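Local atomic coordinates of Ribose/Galactose Isomerase (Vibrio parahaemolyticus, PDB entry 3ONO), a protein that probably interconverts aldose and ketose forms of sugar phosphates, acting as an intramolecular oxidoreductase. Residues Met4-Met9 against Gly23-Val28; Phe69-Cys74 against Lys135-Lys140. One frame throughout, in Å; residues are numbered along the deposited sequence.

Contact 1: residues Met4-Met9 against Gly23-Val28; sequences MKIALM and GELNSV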
loop_
_atom_site.group_PDB
_atom_site.type_symbol
_atom_site.label_atom_id
_atom_site.label_comp_id
_atom_site.label_asym_id
_atom_site.label_seq_id
_atom_site.Cartn_x
_atom_site.Cartn_y
_atom_site.Cartn_z
HETATM N N MSE A 4 -18.728 18.888 -12.135
HETATM C CA MSE A 4 -17.945 18.796 -13.357
HETATM C C MSE A 4 -18.519 17.771 -14.323
HETATM O O MSE A 4 -19.364 16.954 -13.960
HETATM C CB MSE A 4 -16.500 18.427 -13.021
HETATM C CG MSE A 4 -15.990 19.082 -11.757
HETATM SE SE MSE A 4 -15.740 17.767 -10.340
HETATM C CE MSE A 4 -14.024 17.027 -10.912
ATOM N N LYS A 5 -18.046 17.826 -15.562
ATOM C CA LYS A 5 -18.282 16.757 -16.512
ATOM C C LYS A 5 -17.041 15.864 -16.407
ATOM O O LYS A 5 -15.913 16.351 -16.530
ATOM C CB LYS A 5 -18.420 17.310 -17.925
ATOM C CG LYS A 5 -19.707 18.106 -18.121
ATOM C CD LYS A 5 -19.860 18.554 -19.584
ATOM C CE LYS A 5 -18.987 19.754 -19.904
ATOM N NZ LYS A 5 -19.622 21.050 -19.514
ATOM N N ILE A 6 -17.252 14.578 -16.156
ATOM C CA ILE A 6 -16.152 13.631 -15.972
ATOM C C ILE A 6 -16.198 12.540 -17.040
ATOM O O ILE A 6 -17.227 11.884 -17.210
ATOM C CB ILE A 6 -16.241 12.967 -14.591
ATOM C CG1 ILE A 6 -16.349 14.028 -13.488
ATOM C CG2 ILE A 6 -15.035 12.036 -14.351
ATOM C CD1 ILE A 6 -16.740 13.462 -12.095
ATOM N N ALA A 7 -15.093 12.330 -17.747
ATOM C CA ALA A 7 -15.032 11.243 -18.723
ATOM C C ALA A 7 -14.251 10.062 -18.168
ATOM O O ALA A 7 -13.113 10.231 -17.743
ATOM C CB ALA A 7 -14.369 11.720 -20.027
ATOM N N LEU A 8 -14.857 8.877 -18.185
ATOM C CA LEU A 8 -14.145 7.650 -17.837
ATOM C C LEU A 8 -13.649 7.043 -19.143
ATOM O O LEU A 8 -14.412 6.959 -20.110
ATOM C CB LEU A 8 -15.083 6.666 -17.143
ATOM C CG LEU A 8 -14.543 5.256 -16.927
ATOM C CD1 LEU A 8 -13.338 5.314 -16.007
ATOM C CD2 LEU A 8 -15.659 4.387 -16.319
HETATM N N MSE A 9 -12.385 6.638 -19.197
HETATM C CA MSE A 9 -11.876 6.037 -20.433
HETATM C C MSE A 9 -10.906 4.908 -20.126
HETATM O O MSE A 9 -9.882 5.116 -19.473
HETATM C CB MSE A 9 -11.236 7.095 -21.342
HETATM C CG MSE A 9 -10.125 7.864 -20.694
HETATM SE SE MSE A 9 -9.435 9.218 -21.922
HETATM C CE MSE A 9 -10.948 10.404 -21.945
ATOM N N GLY A 23 -19.923 1.590 -13.083
ATOM C CA GLY A 23 -20.910 1.428 -12.020
ATOM C C GLY A 23 -20.578 2.260 -10.794
ATOM O O GLY A 23 -21.413 3.025 -10.301
ATOM N N GLU A 24 -19.339 2.134 -10.312
ATOM C CA GLU A 24 -18.924 2.883 -9.136
ATOM C C GLU A 24 -18.881 4.378 -9.438
ATOM O O GLU A 24 -19.278 5.186 -8.605
ATOM C CB GLU A 24 -17.568 2.396 -8.613
ATOM C CG GLU A 24 -17.546 0.903 -8.200
ATOM C CD GLU A 24 -18.339 0.618 -6.939
ATOM O OE1 GLU A 24 -18.836 1.577 -6.304
ATOM O OE2 GLU A 24 -18.465 -0.575 -6.581
ATOM N N LEU A 25 -18.398 4.754 -10.622
ATOM C CA LEU A 25 -18.258 6.178 -10.939
ATOM C C LEU A 25 -19.631 6.842 -11.022
ATOM O O LEU A 25 -19.851 7.926 -10.482
ATOM C CB LEU A 25 -17.462 6.404 -12.243
ATOM C CG LEU A 25 -17.122 7.864 -12.560
ATOM C CD1 LEU A 25 -16.279 8.475 -11.429
ATOM C CD2 LEU A 25 -16.359 7.934 -13.881
ATOM N N ASN A 26 -20.550 6.182 -11.716
ATOM C CA ASN A 26 -21.898 6.693 -11.860
ATOM C C ASN A 26 -22.572 6.811 -10.501
ATOM O O ASN A 26 -23.199 7.824 -10.200
ATOM C CB ASN A 26 -22.694 5.787 -12.787
ATOM C CG ASN A 26 -22.497 6.150 -14.237
ATOM O OD1 ASN A 26 -22.638 7.314 -14.612
ATOM N ND2 ASN A 26 -22.131 5.166 -15.059
ATOM N N SER A 27 -22.420 5.773 -9.684
ATOM C CA SER A 27 -22.977 5.776 -8.337
ATOM C C SER A 27 -22.426 6.935 -7.506
ATOM O O SER A 27 -23.184 7.750 -6.971
ATOM C CB SER A 27 -22.700 4.437 -7.645
ATOM O OG SER A 27 -23.145 4.454 -6.304
ATOM N N VAL A 28 -21.102 7.014 -7.403
ATOM C CA VAL A 28 -20.475 8.014 -6.543
ATOM C C VAL A 28 -20.555 9.421 -7.121
ATOM O O VAL A 28 -21.112 10.325 -6.499
ATOM C CB VAL A 28 -18.996 7.676 -6.257
ATOM C CG1 VAL A 28 -18.355 8.794 -5.446
ATOM C CG2 VAL A 28 -18.908 6.349 -5.530
#
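Between residues 4-9, on strand 5-8, and residues 23-28, on helix 18-31, the CA atoms of Leu8 and Leu25 come nearest, 8.2 Å apart, a separation bridged by side chains. From the helical segment a single residue, Leu25, makes the contact, and it does so with one branch. With CG anti to the backbone N (chi1 -173°), its side chain extends to the strand and sets methyl CD2 against Leu8, 3.7 Å from CB at the root of that side chain. The same methyl lies more loosely beside Ile6, 4.3 Å from CG2. Ile6 and Leu8, two apart on the strand, both point toward the helix, whereas Ala7 between them points away. Strand and helix are the first two elements of a beta-alpha-beta unit completed by strand 35-38, in the parallel sheet at the centre of this alpha-beta-alpha sandwich. The apolar layer extends past Leu25: Ala29 of the same helix touches Ile6, and Val21 and Ala22 touch Leu8. Leu25 also packs on Val36 of the next strand. One residue before it, Glu24 turns elsewhere and forms a salt bridge through OE1 with NE of Arg130 on helix 125-136.

Contact 2: residues Phe69-Cys74 against Lys135-Lys140; sequences FVVTGC and KAFTGK
Phe137 turns the edge of its ring to two side chains of strand 69-74, the face of Phe69 and methyl CG2 of Val71. The two phenyl groups form an offset edge-to-face pair, their centroids 5.3 Å apart and their planes at 86°, almost perpendicular. CE1 of Phe137 comes over one face of the Phe69 ring, but toward its rim, 3.6 Å from CD1 and 3.7 Å from CE1. The neighbouring CZ of Phe137 is in reach of both partners: it lies 3.6 Å from CG2 of Val71 and 3.9 Å from CD1 of Phe69.

In Phe137, CG is anti to the carbonyl carbon (chi1 -59°), and although its CB does not head straight for the strand, the far end of the ring comes much closer. Phe69 instead has CG anti to the backbone N (chi1 -156°), which places its ring on the Phe137 side of the strand, and the second torsion turns the ring face to Phe137. CB of Ala136 lies 3.7 Å above the plane of the Phe137 ring, over its centre.

Phe137 is the first residue to leave helical geometry after helix 125-136, and its carbonyl O is hydrogen-bonded to NE2 of His34. The preceding carbonyl, of Ala136, receives a bond from ND2 of Asn105 on helix 98-108. The pair packs the residue that follows helix 125-136 against strand 69-74, where Phe137 also touches Ile6 of the neighbouring strand 5-8 and both rings touch Met4 just before it.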
loop_
_atom_site.group_PDB
_atom_site.type_symbol
_atom_site.label_atom_id
_atom_site.label_comp_id
_atom_site.label_asym_id
_atom_site.label_seq_id
_atom_site.Cartn_x
_atom_site.Cartn_y
_atom_site.Cartn_z
ATOM N N PHE A 69 -12.740 16.747 -16.347
ATOM C CA PHE A 69 -11.902 15.802 -15.606
ATOM C C PHE A 69 -11.941 14.451 -16.302
ATOM O O PHE A 69 -12.970 14.055 -16.856
ATOM C CB PHE A 69 -12.434 15.649 -14.176
ATOM C CG PHE A 69 -11.389 15.190 -13.177
ATOM C CD1 PHE A 69 -11.171 13.844 -12.963
ATOM C CD2 PHE A 69 -10.628 16.112 -12.471
ATOM C CE1 PHE A 69 -10.223 13.409 -12.032
ATOM C CE2 PHE A 69 -9.663 15.692 -11.536
ATOM C CZ PHE A 69 -9.461 14.334 -11.325
ATOM N N VAL A 70 -10.819 13.745 -16.268
ATOM C CA VAL A 70 -10.712 12.425 -16.872
ATOM C C VAL A 70 -10.346 11.369 -15.829
ATOM O O VAL A 70 -9.418 11.554 -15.053
ATOM C CB VAL A 70 -9.648 12.438 -17.995
ATOM C CG1 VAL A 70 -9.242 11.007 -18.395
ATOM C CG2 VAL A 70 -10.177 13.248 -19.193
ATOM N N VAL A 71 -11.082 10.263 -15.819
ATOM C CA VAL A 71 -10.708 9.104 -15.017
ATOM C C VAL A 71 -10.234 8.047 -16.006
ATOM O O VAL A 71 -10.943 7.717 -16.944
ATOM C CB VAL A 71 -11.877 8.560 -14.210
ATOM C CG1 VAL A 71 -11.468 7.228 -13.529
ATOM C CG2 VAL A 71 -12.310 9.570 -13.136
ATOM N N THR A 72 -9.025 7.540 -15.815
ATOM C CA THR A 72 -8.508 6.549 -16.746
ATOM C C THR A 72 -7.659 5.556 -15.964
ATOM O O THR A 72 -7.707 5.536 -14.731
ATOM C CB THR A 72 -7.716 7.233 -17.897
ATOM O OG1 THR A 72 -7.434 6.282 -18.932
ATOM C CG2 THR A 72 -6.418 7.867 -17.387
ATOM N N GLY A 73 -6.872 4.745 -16.667
ATOM C CA GLY A 73 -5.991 3.804 -15.997
ATOM C C GLY A 73 -5.672 2.641 -16.919
ATOM O O GLY A 73 -6.033 2.647 -18.090
ATOM N N CYS A 74 -4.997 1.638 -16.379
ATOM C CA CYS A 74 -4.714 0.422 -17.131
ATOM C C CYS A 74 -4.271 -0.599 -16.084
ATOM O O CYS A 74 -4.658 -0.467 -14.913
ATOM C CB CYS A 74 -3.684 0.663 -18.251
ATOM S SG CYS A 74 -2.187 1.568 -17.754
ATOM N N LYS A 135 -13.351 10.442 -2.626
ATOM C CA LYS A 135 -12.423 11.506 -2.257
ATOM C C LYS A 135 -12.060 12.419 -3.445
ATOM O O LYS A 135 -11.805 13.614 -3.264
ATOM C CB LYS A 135 -11.168 10.926 -1.608
ATOM C CG LYS A 135 -11.423 10.097 -0.345
ATOM C CD LYS A 135 -12.374 10.783 0.612
ATOM C CE LYS A 135 -12.600 9.867 1.843
ATOM N NZ LYS A 135 -13.790 10.246 2.630
ATOM N N ALA A 136 -12.038 11.876 -4.662
ATOM C CA ALA A 136 -11.712 12.699 -5.844
ATOM C C ALA A 136 -12.757 13.762 -6.144
ATOM O O ALA A 136 -12.428 14.844 -6.634
ATOM C CB ALA A 136 -11.513 11.835 -7.089
ATOM N N PHE A 137 -14.015 13.457 -5.846
ATOM C CA PHE A 137 -15.110 14.249 -6.403
ATOM C C PHE A 137 -15.993 14.912 -5.340
ATOM O O PHE A 137 -17.046 15.475 -5.653
ATOM C CB PHE A 137 -15.921 13.383 -7.370
ATOM C CG PHE A 137 -15.092 12.832 -8.508
ATOM C CD1 PHE A 137 -14.320 13.675 -9.277
ATOM C CD2 PHE A 137 -15.050 11.468 -8.762
ATOM C CE1 PHE A 137 -13.539 13.185 -10.320
ATOM C CE2 PHE A 137 -14.271 10.958 -9.775
ATOM C CZ PHE A 137 -13.513 11.827 -10.577
ATOM N N THR A 138 -15.540 14.852 -4.091
ATOM C CA THR A 138 -16.194 15.548 -2.991
ATOM C C THR A 138 -15.333 16.748 -2.603
ATOM O O THR A 138 -14.110 16.658 -2.553
ATOM C CB THR A 138 -16.332 14.636 -1.746
ATOM O OG1 THR A 138 -17.025 13.428 -2.092
ATOM C CG2 THR A 138 -17.092 15.340 -0.633
ATOM N N GLY A 139 -15.965 17.882 -2.334
ATOM C CA GLY A 139 -15.244 19.007 -1.768
ATOM C C GLY A 139 -14.563 19.908 -2.782
ATOM O O GLY A 139 -14.795 19.806 -3.985
ATOM N N LYS A 140 -13.709 20.797 -2.285
ATOM C CA LYS A 140 -13.039 21.757 -3.148
ATOM C C LYS A 140 -11.657 21.288 -3.572
ATOM O O LYS A 140 -11.088 20.355 -2.991
ATOM C CB LYS A 140 -12.945 23.129 -2.479
ATOM C CG LYS A 140 -14.289 23.787 -2.238
ATOM C CD LYS A 140 -14.129 25.210 -1.735
ATOM C CE LYS A 140 -15.351 25.641 -0.940
ATOM N NZ LYS A 140 -15.549 24.780 0.264
#

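Contacts 1 and 2 are both buried in the core, their centres about 8 Å apart, and rest on adjacent strands of one parallel sheet. Strands 5-8 and 69-74 are joined by a probable hydrogen bond from Val71 N to Ala7 O, while Met9 O and Thr72 OG1 probably form another just beyond. The side-chain layers also merge: CD1 of Leu25 packs 3.6 Å from CE2 of Phe137. Their chemistry differs. Contact 1 is purely aliphatic and local in sequence, within one beta-alpha-beta unit; contact 2 adds an aromatic pair and brings in a chain segment some sixty residues away, whose end, unlike its Phe137, is exposed.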